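Uridylate-specific endoribonuclease nsp11 (PDB 5EYI) probably cleaves viral RNA at uridylates as an endoribonuclease, trimming polyuridine tracts that would otherwise alert host double-stranded RNA sensors. Local coordinates at residues A[15-20]-A[89-94]; A[107-112]-A[120-125]; A[140-145]-A[165-170]. The protein carries 1 engineered substitution. All coordinates share one frame; numbering follows the deposited sequence.

The three contacts follow one another along the chain, each closing before the next opens. Contact 1 sets the turn after helix 9-14 against strand 85-93; contact 2 joins helix 109-112 to helix 120-128 by a salt bridge; contact 3 lays strand 141-143 and its following loop against strand 163-169. Contact 1 sits on the far side of the chain's centre, its own centre about 27 Å from that of contact 2 and 38 Å from that of contact 3; the latter two are about 20 Å apart. Contact 3 borders the predicted active site, whereas the E122 side chain of contact 2 stays about 12 Å from that of H146. Contact 1 thus belongs to the N-terminal domain, while contacts 2 and 3 organise the NendoU endonuclease domain itself.

Contact 1: A[15-20]-A[89-94]; sequences LGFYFS and LTKFVK
The F17 ring meets K91 at its edge: CD of the lysine lies near the ring plane, 4.1 Å from F17 CE1, while CB of L15 stands in plane at another part of the rim. This is packing in the N-terminal domain of nsp11, where the turn leaving helix 9-14 is laid against strand 85-93 of the mixed sheet. G16 ends that helix in a Schellman motif with positive phi; L15 before it and F17 after it both point their CB toward the strand. K91 reaches across with a fully extended chain; with CG anti to its backbone N (chi1 175°), its methylenes pass the phenyl edge and bring NZ to the vicinity of the L15 carbonyl. NZ stays 3.6 Å from L15 O, a polar approach longer than a hydrogen bond. L52 of the neighbouring strand 51-55 touches L15, F17 and K91 alike, so the turn also packs on the next strand of the sheet. On the leucine side the two branched ends meet at a slant through one methyl each, L15 CD1 lying 4.2 Å from L89 CD1.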
ATOM      1  N   LEU A  15      14.003 -18.601  -5.486  1.00 22.23           N
ATOM      2  CA  LEU A  15      14.889 -19.176  -4.455  1.00 22.36           C
ATOM      3  C   LEU A  15      16.358 -19.361  -4.909  1.00 22.46           C
ATOM      4  O   LEU A  15      17.178 -19.853  -4.144  1.00 22.29           O
ATOM      5  CB  LEU A  15      14.323 -20.519  -3.966  1.00 22.13           C
ATOM      6  CG  LEU A  15      13.009 -20.449  -3.191  1.00 21.99           C
ATOM      7  CD1 LEU A  15      12.381 -21.825  -3.061  1.00 22.21           C
ATOM      8  CD2 LEU A  15      13.230 -19.831  -1.822  1.00 22.30           C
ATOM      9  N   GLY A  16      16.681 -18.957  -6.133  1.00 23.38           N
ATOM     10  CA  GLY A  16      18.038 -19.036  -6.663  1.00 23.77           C
ATOM     11  C   GLY A  16      18.400 -20.336  -7.365  1.00 23.60           C
ATOM     12  O   GLY A  16      19.591 -20.634  -7.525  1.00 26.04           O
ATOM     13  N   PHE A  17      17.399 -21.093  -7.816  1.00 21.61           N
ATOM     14  CA  PHE A  17      17.634 -22.364  -8.489  1.00 20.83           C
ATOM     15  C   PHE A  17      17.136 -22.282  -9.925  1.00 21.31           C
ATOM     16  O   PHE A  17      15.957 -21.953 -10.173  1.00 21.74           O
ATOM     17  CB  PHE A  17      16.955 -23.503  -7.729  1.00 20.42           C
ATOM     18  CG  PHE A  17      17.506 -23.717  -6.357  1.00 19.90           C
ATOM     19  CD1 PHE A  17      17.071 -22.939  -5.289  1.00 19.96           C
ATOM     20  CD2 PHE A  17      18.484 -24.680  -6.125  1.00 20.78           C
ATOM     21  CE1 PHE A  17      17.592 -23.123  -4.019  1.00 20.12           C
ATOM     22  CE2 PHE A  17      19.001 -24.878  -4.848  1.00 20.15           C
ATOM     23  CZ  PHE A  17      18.554 -24.098  -3.798  1.00 20.26           C
ATOM     24  N   TYR A  18      18.050 -22.535 -10.863  1.00 20.60           N
ATOM     25  CA  TYR A  18      17.758 -22.515 -12.294  1.00 21.26           C
ATOM     26  C   TYR A  18      18.104 -23.824 -12.998  1.00 21.09           C
ATOM     27  O   TYR A  18      17.402 -24.223 -13.924  1.00 20.98           O
ATOM     28  CB  TYR A  18      18.510 -21.364 -12.977  1.00 22.01           C
ATOM     29  CG  TYR A  18      18.167 -20.000 -12.431  1.00 23.26           C
ATOM     30  CD1 TYR A  18      18.723 -19.556 -11.239  1.00 24.12           C
ATOM     31  CD2 TYR A  18      17.286 -19.143 -13.108  1.00 24.37           C
ATOM     32  CE1 TYR A  18      18.419 -18.309 -10.729  1.00 25.37           C
ATOM     33  CE2 TYR A  18      16.976 -17.887 -12.600  1.00 24.85           C
ATOM     34  CZ  TYR A  18      17.553 -17.481 -11.413  1.00 25.88           C
ATOM     35  OH  TYR A  18      17.268 -16.252 -10.872  1.00 30.15           O
ATOM     36  N   PHE A  19      19.201 -24.466 -12.600  1.00 21.03           N
ATOM     37  CA  PHE A  19      19.616 -25.732 -13.203  1.00 21.40           C
ATOM     38  C   PHE A  19      18.877 -26.915 -12.598  1.00 21.07           C
ATOM     39  O   PHE A  19      18.570 -26.916 -11.417  1.00 19.86           O
ATOM     40  CB  PHE A  19      21.134 -25.961 -13.047  1.00 22.40           C
ATOM     41  CG  PHE A  19      21.977 -25.215 -14.048  1.00 22.70           C
ATOM     42  CD1 PHE A  19      21.774 -25.383 -15.417  1.00 22.75           C
ATOM     43  CD2 PHE A  19      22.995 -24.368 -13.629  1.00 23.58           C
ATOM     44  CE1 PHE A  19      22.547 -24.702 -16.344  1.00 22.96           C
ATOM     45  CE2 PHE A  19      23.780 -23.690 -14.559  1.00 23.67           C
ATOM     46  CZ  PHE A  19      23.551 -23.856 -15.913  1.00 23.06           C
ATOM     47  N   SER A  20      18.612 -27.923 -13.425  1.00 21.74           N
ATOM     48  CA  SER A  20      18.104 -29.199 -12.965  1.00 21.80           C
ATOM     49  C   SER A  20      18.717 -30.322 -13.780  1.00 23.36           C
ATOM     50  O   SER A  20      18.755 -30.238 -15.009  1.00 23.76           O
ATOM     51  CB  SER A  20      16.591 -29.279 -13.127  1.00 21.62           C
ATOM     52  OG  SER A  20      16.118 -30.503 -12.596  1.00 19.70           O
ATOM     53  N   LEU A  89       8.507 -28.521  -0.913  1.00 21.64           N
ATOM     54  CA  LEU A  89       9.854 -28.059  -1.238  1.00 22.10           C
ATOM     55  C   LEU A  89      10.757 -28.193  -0.031  1.00 22.36           C
ATOM     56  O   LEU A  89      10.381 -27.817   1.080  1.00 22.49           O
ATOM     57  CB  LEU A  89       9.849 -26.597  -1.697  1.00 22.05           C
ATOM     58  CG  LEU A  89       9.358 -26.306  -3.114  1.00 21.73           C
ATOM     59  CD1 LEU A  89       9.526 -24.819  -3.395  1.00 22.10           C
ATOM     60  CD2 LEU A  89      10.066 -27.136  -4.168  1.00 21.24           C
ATOM     61  N   THR A  90      11.954 -28.718  -0.258  1.00 22.65           N
ATOM     62  CA  THR A  90      12.965 -28.781   0.776  1.00 23.98           C
ATOM     63  C   THR A  90      14.260 -28.202   0.216  1.00 23.78           C
ATOM     64  O   THR A  90      14.750 -28.660  -0.800  1.00 23.94           O
ATOM     65  CB  THR A  90      13.172 -30.227   1.271  1.00 24.69           C
ATOM     66  OG1 THR A  90      11.896 -30.850   1.460  1.00 24.40           O
ATOM     67  CG2 THR A  90      13.926 -30.234   2.597  1.00 25.03           C
ATOM     68  N   LYS A  91      14.788 -27.185   0.881  1.00 24.81           N
ATOM     69  CA  LYS A  91      15.980 -26.488   0.422  1.00 27.33           C
ATOM     70  C   LYS A  91      17.184 -26.891   1.260  1.00 28.32           C
ATOM     71  O   LYS A  91      17.192 -26.701   2.476  1.00 28.91           O
ATOM     72  CB  LYS A  91      15.766 -24.980   0.523  1.00 27.94           C
ATOM     73  CG  LYS A  91      16.978 -24.136   0.177  1.00 28.99           C
ATOM     74  CD  LYS A  91      16.566 -22.694  -0.040  1.00 31.18           C
ATOM     75  CE  LYS A  91      17.761 -21.759  -0.101  1.00 33.48           C
ATOM     76  NZ  LYS A  91      17.331 -20.415  -0.589  1.00 34.80           N
ATOM     77  N   PHE A  92      18.202 -27.431   0.607  1.00 29.29           N
ATOM     78  CA  PHE A  92      19.453 -27.755   1.272  1.00 31.50           C
ATOM     79  C   PHE A  92      20.507 -26.773   0.830  1.00 33.45           C
ATOM     80  O   PHE A  92      20.675 -26.577  -0.366  1.00 32.63           O
ATOM     81  CB  PHE A  92      19.897 -29.159   0.904  1.00 31.91           C
ATOM     82  CG  PHE A  92      18.988 -30.225   1.428  1.00 31.73           C
ATOM     83  CD1 PHE A  92      19.244 -30.830   2.656  1.00 32.67           C
ATOM     84  CD2 PHE A  92      17.874 -30.619   0.703  1.00 30.90           C
ATOM     85  CE1 PHE A  92      18.397 -31.817   3.148  1.00 32.78           C
ATOM     86  CE2 PHE A  92      17.029 -31.604   1.187  1.00 31.91           C
ATOM     87  CZ  PHE A  92      17.293 -32.210   2.406  1.00 32.10           C
ATOM     88  N   VAL A  93      21.192 -26.146   1.787  1.00 35.94           N
ATOM     89  CA  VAL A  93      22.397 -25.370   1.489  1.00 38.54           C
ATOM     90  C   VAL A  93      23.562 -26.016   2.251  1.00 39.18           C
ATOM     91  O   VAL A  93      23.470 -26.250   3.455  1.00 39.81           O
ATOM     92  CB  VAL A  93      22.237 -23.840   1.759  1.00 39.71           C
ATOM     93  CG1 VAL A  93      20.855 -23.355   1.330  1.00 39.05           C
ATOM     94  CG2 VAL A  93      22.515 -23.459   3.209  1.00 41.79           C
ATOM     95  N   LYS A  94      24.628 -26.336   1.523  1.00 40.84           N
ATOM     96  CA  LYS A  94      25.791 -27.057   2.050  1.00 43.12           C
ATOM     97  C   LYS A  94      25.417 -28.352   2.781  1.00 42.89           C
ATOM     98  O   LYS A  94      25.959 -28.659   3.843  1.00 44.37           O
ATOM     99  CB  LYS A  94      26.643 -26.133   2.933  1.00 45.36           C
ATOM    100  CG  LYS A  94      27.310 -25.002   2.153  1.00 48.38           C
ATOM    101  CD  LYS A  94      28.622 -24.562   2.793  1.00 50.88           C
ATOM    102  CE  LYS A  94      29.378 -23.578   1.915  1.00 52.07           C
ATOM    103  NZ  LYS A  94      28.594 -22.341   1.657  1.00 53.18           N
TER

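Contact 2: A[107-112]-A[120-125]; sequences TGRIEV and DREREV
R109 and E122 form a two-pronged, end-on salt bridge, each terminal nitrogen of the guanidinium taking one carboxylate oxygen. The straighter arm runs from NH2 of R109 to OE2 of E122, 2.9 Å with an angle of 166° at the hydrogen; it uses the syn lone pair of OE2, and that oxygen lies in the guanidinium plane. The other arm, R109 NH1 to E122 OE1, is shorter at 2.7 Å but more bent, and OE1 is tilted 24° from the guanidinium plane. The two flat groups are nearly coplanar. The third nitrogen is used as well: R109 NE donates to T107 OG1 at 2.9 Å. This in-plane bond at the NE edge helps fix the rotation of the guanidinium, and T107 OG1 is in turn hydrogen-bonded to D182 O.

Further bonds tighten the grip. NH1 also reaches the carbonyl of E116 and NH2 that of D182, while OE1 of E122 receives L118 N and OE2 receives L185 N. Both charged groups are buried, and this network satisfies them; the paired opposite charges would be expected to keep the carboxylate ionised.

In the NendoU domain the bridge spans two short helices, 109-112 and 120-128, joined by a seven-residue connection without regular structure. G108, with positive phi, occupies the N-cap of the first, and its carbonyl accepts V112 N. E122 rides in the first turn of the second helix and extends to its carboxylate with CG anti to the backbone N (chi1 -169°), whereas the arginine comes from the opposite direction and bends at chi3 before its guanidinium. H147 packs on both side chains, next in sequence to H146, a predicted active-site residue about 12 Å from the E122 side chain.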
ATOM      1  N   THR A 107      -0.973 -19.587  -9.175  1.00 17.68           N
ATOM      2  CA  THR A 107      -1.865 -20.738  -9.350  1.00 17.67           C
ATOM      3  C   THR A 107      -1.663 -21.532 -10.629  1.00 17.76           C
ATOM      4  O   THR A 107      -2.350 -22.531 -10.840  1.00 18.66           O
ATOM      5  CB  THR A 107      -3.320 -20.266  -9.312  1.00 17.50           C
ATOM      6  OG1 THR A 107      -3.507 -19.251 -10.306  1.00 17.29           O
ATOM      7  CG2 THR A 107      -3.646 -19.714  -7.944  1.00 17.65           C
ATOM      8  N   GLY A 108      -0.747 -21.091 -11.491  1.00 17.92           N
ATOM      9  CA  GLY A 108      -0.527 -21.726 -12.791  1.00 17.31           C
ATOM     10  C   GLY A 108      -1.424 -21.219 -13.902  1.00 17.30           C
ATOM     11  O   GLY A 108      -1.278 -21.645 -15.061  1.00 16.39           O
ATOM     12  N   ARG A 109      -2.331 -20.296 -13.585  1.00 17.34           N
ATOM     13  CA  ARG A 109      -3.298 -19.814 -14.582  1.00 18.04           C
ATOM     14  C   ARG A 109      -2.646 -19.024 -15.709  1.00 19.05           C
ATOM     15  O   ARG A 109      -3.048 -19.151 -16.881  1.00 18.55           O
ATOM     16  CB  ARG A 109      -4.387 -18.976 -13.923  1.00 17.94           C
ATOM     17  CG  ARG A 109      -5.473 -19.841 -13.326  1.00 17.99           C
ATOM     18  CD  ARG A 109      -6.543 -19.010 -12.677  1.00 17.67           C
ATOM     19  NE  ARG A 109      -6.115 -18.458 -11.402  1.00 17.58           N
ATOM     20  CZ  ARG A 109      -6.914 -17.800 -10.567  1.00 17.54           C
ATOM     21  NH1 ARG A 109      -8.204 -17.632 -10.869  1.00 17.32           N
ATOM     22  NH2 ARG A 109      -6.427 -17.327  -9.423  1.00 16.92           N
ATOM     23  N   ILE A 110      -1.656 -18.210 -15.357  1.00 19.51           N
ATOM     24  CA  ILE A 110      -0.888 -17.486 -16.372  1.00 21.13           C
ATOM     25  C   ILE A 110      -0.209 -18.466 -17.354  1.00 21.50           C
ATOM     26  O   ILE A 110      -0.314 -18.297 -18.561  1.00 20.54           O
ATOM     27  CB  ILE A 110       0.123 -16.506 -15.728  1.00 21.54           C
ATOM     28  CG1 ILE A 110      -0.630 -15.309 -15.136  1.00 21.85           C
ATOM     29  CG2 ILE A 110       1.143 -16.002 -16.743  1.00 22.01           C
ATOM     30  CD1 ILE A 110       0.147 -14.564 -14.072  1.00 22.56           C
ATOM     31  N   GLU A 111       0.431 -19.512 -16.837  1.00 22.73           N
ATOM     32  CA  GLU A 111       1.216 -20.413 -17.685  1.00 23.30           C
ATOM     33  C   GLU A 111       0.330 -21.203 -18.646  1.00 24.62           C
ATOM     34  O   GLU A 111       0.712 -21.391 -19.795  1.00 25.42           O
ATOM     35  CB  GLU A 111       2.109 -21.350 -16.869  1.00 23.31           C
ATOM     36  CG  GLU A 111       3.348 -20.680 -16.268  1.00 23.37           C
ATOM     37  CD  GLU A 111       3.048 -19.840 -15.030  1.00 24.14           C
ATOM     38  OE1 GLU A 111       1.878 -19.803 -14.574  1.00 22.94           O
ATOM     39  OE2 GLU A 111       3.990 -19.205 -14.515  1.00 24.42           O
ATOM     40  N   VAL A 112      -0.846 -21.643 -18.197  1.00 26.24           N
ATOM     41  CA  VAL A 112      -1.785 -22.347 -19.096  1.00 27.52           C
ATOM     42  C   VAL A 112      -2.765 -21.428 -19.812  1.00 28.29           C
ATOM     43  O   VAL A 112      -3.509 -21.901 -20.654  1.00 29.81           O
ATOM     44  CB  VAL A 112      -2.560 -23.493 -18.400  1.00 27.63           C
ATOM     45  CG1 VAL A 112      -1.594 -24.425 -17.701  1.00 28.07           C
ATOM     46  CG2 VAL A 112      -3.603 -22.985 -17.423  1.00 27.90           C
ATOM     47  N   ASP A 120     -16.315 -20.067  -6.619  1.00 28.07           N
ATOM     48  CA  ASP A 120     -17.229 -18.975  -6.248  1.00 29.81           C
ATOM     49  C   ASP A 120     -16.659 -18.039  -5.205  1.00 28.29           C
ATOM     50  O   ASP A 120     -16.968 -16.843  -5.210  1.00 27.29           O
ATOM     51  CB  ASP A 120     -18.557 -19.511  -5.689  1.00 32.85           C
ATOM     52  CG  ASP A 120     -19.474 -20.034  -6.756  1.00 35.15           C
ATOM     53  OD1 ASP A 120     -19.492 -19.482  -7.883  1.00 35.33           O
ATOM     54  OD2 ASP A 120     -20.202 -21.000  -6.447  1.00 41.79           O
ATOM     55  N   ARG A 121     -15.860 -18.584  -4.296  1.00 26.97           N
ATOM     56  CA  ARG A 121     -15.248 -17.762  -3.264  1.00 27.87           C
ATOM     57  C   ARG A 121     -14.339 -16.677  -3.876  1.00 25.98           C
ATOM     58  O   ARG A 121     -14.361 -15.524  -3.439  1.00 24.11           O
ATOM     59  CB  ARG A 121     -14.486 -18.633  -2.273  1.00 30.28           C
ATOM     60  CG  ARG A 121     -14.211 -17.956  -0.949  1.00 33.17           C
ATOM     61  CD  ARG A 121     -13.298 -18.817  -0.095  1.00 36.27           C
ATOM     62  NE  ARG A 121     -12.827 -18.093   1.083  1.00 39.10           N
ATOM     63  CZ  ARG A 121     -11.812 -18.472   1.863  1.00 42.49           C
ATOM     64  NH1 ARG A 121     -11.121 -19.589   1.619  1.00 43.91           N
ATOM     65  NH2 ARG A 121     -11.469 -17.717   2.903  1.00 43.98           N
ATOM     66  N   GLU A 122     -13.582 -17.040  -4.912  1.00 25.03           N
ATOM     67  CA  GLU A 122     -12.716 -16.080  -5.595  1.00 24.24           C
ATOM     68  C   GLU A 122     -13.527 -15.026  -6.346  1.00 23.92           C
ATOM     69  O   GLU A 122     -13.234 -13.828  -6.264  1.00 24.04           O
ATOM     70  CB  GLU A 122     -11.753 -16.790  -6.553  1.00 23.98           C
ATOM     71  CG  GLU A 122     -10.675 -15.857  -7.076  1.00 23.60           C
ATOM     72  CD  GLU A 122      -9.598 -16.558  -7.875  1.00 23.71           C
ATOM     73  OE1 GLU A 122      -9.924 -17.345  -8.789  1.00 22.91           O
ATOM     74  OE2 GLU A 122      -8.408 -16.287  -7.601  1.00 23.19           O
ATOM     75  N   ARG A 123     -14.538 -15.482  -7.078  1.00 24.38           N
ATOM     76  CA  ARG A 123     -15.505 -14.594  -7.742  1.00 24.74           C
ATOM     77  C   ARG A 123     -16.046 -13.548  -6.774  1.00 24.56           C
ATOM     78  O   ARG A 123     -16.101 -12.358  -7.093  1.00 24.15           O
ATOM     79  CB  ARG A 123     -16.646 -15.435  -8.324  1.00 25.50           C
ATOM     80  CG  ARG A 123     -17.706 -14.680  -9.100  1.00 26.22           C
ATOM     81  CD  ARG A 123     -18.701 -15.645  -9.731  1.00 26.00           C
ATOM     82  NE  ARG A 123     -18.195 -16.313 -10.937  1.00 26.12           N
ATOM     83  CZ  ARG A 123     -18.120 -15.774 -12.163  1.00 26.90           C
ATOM     84  NH1 ARG A 123     -18.496 -14.505 -12.408  1.00 26.33           N
ATOM     85  NH2 ARG A 123     -17.654 -16.515 -13.174  1.00 26.41           N
ATOM     86  N   GLU A 124     -16.414 -14.009  -5.581  1.00 25.50           N
ATOM     87  CA  GLU A 124     -16.956 -13.156  -4.524  1.00 26.81           C
ATOM     88  C   GLU A 124     -15.935 -12.125  -4.030  1.00 25.65           C
ATOM     89  O   GLU A 124     -16.282 -10.940  -3.873  1.00 23.63           O
ATOM     90  CB  GLU A 124     -17.488 -14.019  -3.365  1.00 29.38           C
ATOM     91  CG  GLU A 124     -17.828 -13.269  -2.083  1.00 33.30           C
ATOM     92  CD  GLU A 124     -18.787 -14.045  -1.179  1.00 37.41           C
ATOM     93  OE1 GLU A 124     -18.353 -15.046  -0.553  1.00 41.32           O
ATOM     94  N   VAL A 125     -14.689 -12.559  -3.807  1.00 23.70           N
ATOM     95  CA  VAL A 125     -13.622 -11.627  -3.395  1.00 23.51           C
ATOM     96  C   VAL A 125     -13.363 -10.591  -4.494  1.00 23.05           C
ATOM     97  O   VAL A 125     -13.202  -9.409  -4.208  1.00 23.46           O
ATOM     98  CB  VAL A 125     -12.319 -12.357  -2.983  1.00 23.01           C
ATOM     99  CG1 VAL A 125     -11.190 -11.370  -2.721  1.00 23.38           C
ATOM    100  CG2 VAL A 125     -12.554 -13.181  -1.730  1.00 23.01           C
TER

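Contact 3: A[140-145]-A[165-170]; sequences TTVGGC and VGVSSP
This is an apolar contact between two strands of the NendoU domain that face each other without backbone hydrogen bonds between them: strand 141-143 and the loop after it lie over strand 163-169. The hairpin of strands 136-138 and 141-143 lies against the antiparallel pair 163-169 and 173-180, and a backbone hydrogen bond between T140 and A174 ties it there. The nearest CA atoms, those of V142 and S168, are 7.0 Å apart. V167 is the residue both partners touch, its two methyls going separate ways. With CG1 anti to the carbonyl carbon (chi1 -69°), CG2 falls between backbone N and carbonyl carbon. V142 CG1 lies 3.6 Å and V142 CG2 3.7 Å from V167 CG2, the two valines crossing at a slant. V142 makes this approach with chi1 at 26°, well off a staggered position, which suggests a somewhat strained fit. V142 CG1 also lies 3.7 Å from the carbonyl O of V167.

The surroundings place the contact beside the predicted active site. A175, an engineered replacement at a predicted catalytic position, touches both V142 and V167, and its backbone is hydrogen-bonded to that of V167, while Y152 packs on V142 and C145. G144 follows the strand with positive phi, and C145, just before the predicted active-site H146, points its CB toward the second strand. There the cysteine touches through its methylene: C145 CB rests 3.9 Å from V167 CG1.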
ATOM      1  N   THR A 140     -10.513   8.172 -20.684  1.00 33.16           N
ATOM      2  CA  THR A 140      -9.492   7.444 -21.450  1.00 33.12           C
ATOM      3  C   THR A 140      -8.570   6.577 -20.568  1.00 31.89           C
ATOM      4  O   THR A 140      -7.524   6.105 -21.027  1.00 30.07           O
ATOM      5  CB  THR A 140      -8.615   8.413 -22.282  1.00 32.92           C
ATOM      6  OG1 THR A 140      -7.942   9.335 -21.418  1.00 30.79           O
ATOM      7  CG2 THR A 140      -9.464   9.169 -23.296  1.00 34.30           C
ATOM      8  N   THR A 141      -8.959   6.346 -19.317  1.00 30.96           N
ATOM      9  CA  THR A 141      -8.104   5.622 -18.395  1.00 31.42           C
ATOM     10  C   THR A 141      -8.791   4.353 -17.920  1.00 30.49           C
ATOM     11  O   THR A 141      -9.935   4.390 -17.466  1.00 30.45           O
ATOM     12  CB  THR A 141      -7.715   6.516 -17.218  1.00 32.07           C
ATOM     13  OG1 THR A 141      -7.005   7.648 -17.734  1.00 33.04           O
ATOM     14  CG2 THR A 141      -6.810   5.765 -16.223  1.00 32.71           C
ATOM     15  N   VAL A 142      -8.093   3.225 -18.055  1.00 29.38           N
ATOM     16  CA  VAL A 142      -8.564   1.982 -17.445  1.00 28.69           C
ATOM     17  C   VAL A 142      -7.842   1.855 -16.112  1.00 28.07           C
ATOM     18  O   VAL A 142      -6.629   2.074 -16.024  1.00 27.46           O
ATOM     19  CB  VAL A 142      -8.479   0.706 -18.343  1.00 28.78           C
ATOM     20  CG1 VAL A 142      -7.402   0.790 -19.398  1.00 30.47           C
ATOM     21  CG2 VAL A 142      -8.312  -0.568 -17.513  1.00 28.11           C
ATOM     22  N   GLY A 143      -8.620   1.542 -15.080  1.00 27.50           N
ATOM     23  CA  GLY A 143      -8.111   1.329 -13.735  1.00 27.51           C
ATOM     24  C   GLY A 143      -8.317  -0.115 -13.321  1.00 26.35           C
ATOM     25  O   GLY A 143      -9.240  -0.783 -13.793  1.00 25.66           O
ATOM     26  N   GLY A 144      -7.417  -0.595 -12.476  1.00 26.28           N
ATOM     27  CA  GLY A 144      -7.627  -1.804 -11.701  1.00 27.99           C
ATOM     28  C   GLY A 144      -7.799  -3.146 -12.404  1.00 28.35           C
ATOM     29  O   GLY A 144      -8.727  -3.899 -12.113  1.00 32.30           O
ATOM     30  N   CYS A 145      -6.882  -3.484 -13.283  1.00 26.34           N
ATOM     31  CA  CYS A 145      -6.912  -4.785 -13.936  1.00 25.02           C
ATOM     32  C   CYS A 145      -5.744  -5.595 -13.432  1.00 23.57           C
ATOM     33  O   CYS A 145      -4.834  -5.925 -14.187  1.00 24.92           O
ATOM     34  CB  CYS A 145      -6.834  -4.585 -15.439  1.00 24.72           C
ATOM     35  SG  CYS A 145      -8.268  -3.691 -16.019  1.00 25.47           S
ATOM     36  N   VAL A 165       1.938  -5.435 -17.632  1.00 17.19           N
ATOM     37  CA  VAL A 165       1.107  -5.534 -18.811  1.00 17.28           C
ATOM     38  C   VAL A 165       0.442  -4.181 -19.124  1.00 17.71           C
ATOM     39  O   VAL A 165       0.248  -3.337 -18.229  1.00 17.36           O
ATOM     40  CB  VAL A 165       0.127  -6.731 -18.586  1.00 17.95           C
ATOM     41  CG1 VAL A 165      -1.332  -6.336 -18.469  1.00 18.33           C
ATOM     42  CG2 VAL A 165       0.366  -7.838 -19.587  1.00 17.98           C
ATOM     43  N   GLY A 166       0.157  -3.955 -20.407  1.00 17.47           N
ATOM     44  CA  GLY A 166      -0.694  -2.852 -20.837  1.00 16.97           C
ATOM     45  C   GLY A 166      -2.117  -3.362 -20.949  1.00 17.03           C
ATOM     46  O   GLY A 166      -2.337  -4.529 -21.277  1.00 16.24           O
ATOM     47  N   VAL A 167      -3.081  -2.494 -20.673  1.00 17.27           N
ATOM     48  CA  VAL A 167      -4.490  -2.877 -20.671  1.00 18.06           C
ATOM     49  C   VAL A 167      -5.273  -1.917 -21.544  1.00 18.13           C
ATOM     50  O   VAL A 167      -4.932  -0.743 -21.621  1.00 18.59           O
ATOM     51  CB  VAL A 167      -5.079  -2.934 -19.235  1.00 18.46           C
ATOM     52  CG1 VAL A 167      -4.477  -4.098 -18.474  1.00 18.78           C
ATOM     53  CG2 VAL A 167      -4.856  -1.643 -18.465  1.00 18.54           C
ATOM     54  N   SER A 168      -6.315  -2.424 -22.191  1.00 18.53           N
ATOM     55  CA  SER A 168      -7.058  -1.667 -23.206  1.00 19.12           C
ATOM     56  C   SER A 168      -8.558  -1.954 -23.165  1.00 19.29           C
ATOM     57  O   SER A 168      -8.989  -3.121 -23.156  1.00 18.61           O
ATOM     58  CB  SER A 168      -6.520  -2.000 -24.612  1.00 19.57           C
ATOM     59  OG  SER A 168      -7.350  -1.486 -25.657  1.00 19.97           O
ATOM     60  N   SER A 169      -9.341  -0.878 -23.134  1.00 19.68           N
ATOM     61  CA  SER A 169     -10.760  -0.930 -23.478  1.00 21.28           C
ATOM     62  C   SER A 169     -10.845  -0.392 -24.910  1.00 21.51           C
ATOM     63  O   SER A 169     -10.752   0.821 -25.109  1.00 21.46           O
ATOM     64  CB  SER A 169     -11.580  -0.066 -22.517  1.00 21.75           C
ATOM     65  OG  SER A 169     -12.951  -0.157 -22.854  1.00 22.90           O
ATOM     66  N   PRO A 170     -10.954  -1.287 -25.914  1.00 22.98           N
ATOM     67  CA  PRO A 170     -10.801  -0.885 -27.323  1.00 24.09           C
ATOM     68  C   PRO A 170     -11.662   0.300 -27.729  1.00 24.42           C
ATOM     69  O   PRO A 170     -12.851   0.330 -27.421  1.00 25.52           O
ATOM     70  CB  PRO A 170     -11.237  -2.135 -28.097  1.00 23.79           C
ATOM     71  CG  PRO A 170     -10.938  -3.255 -27.180  1.00 23.71           C
ATOM     72  CD  PRO A 170     -11.246  -2.731 -25.809  1.00 23.76           C
TER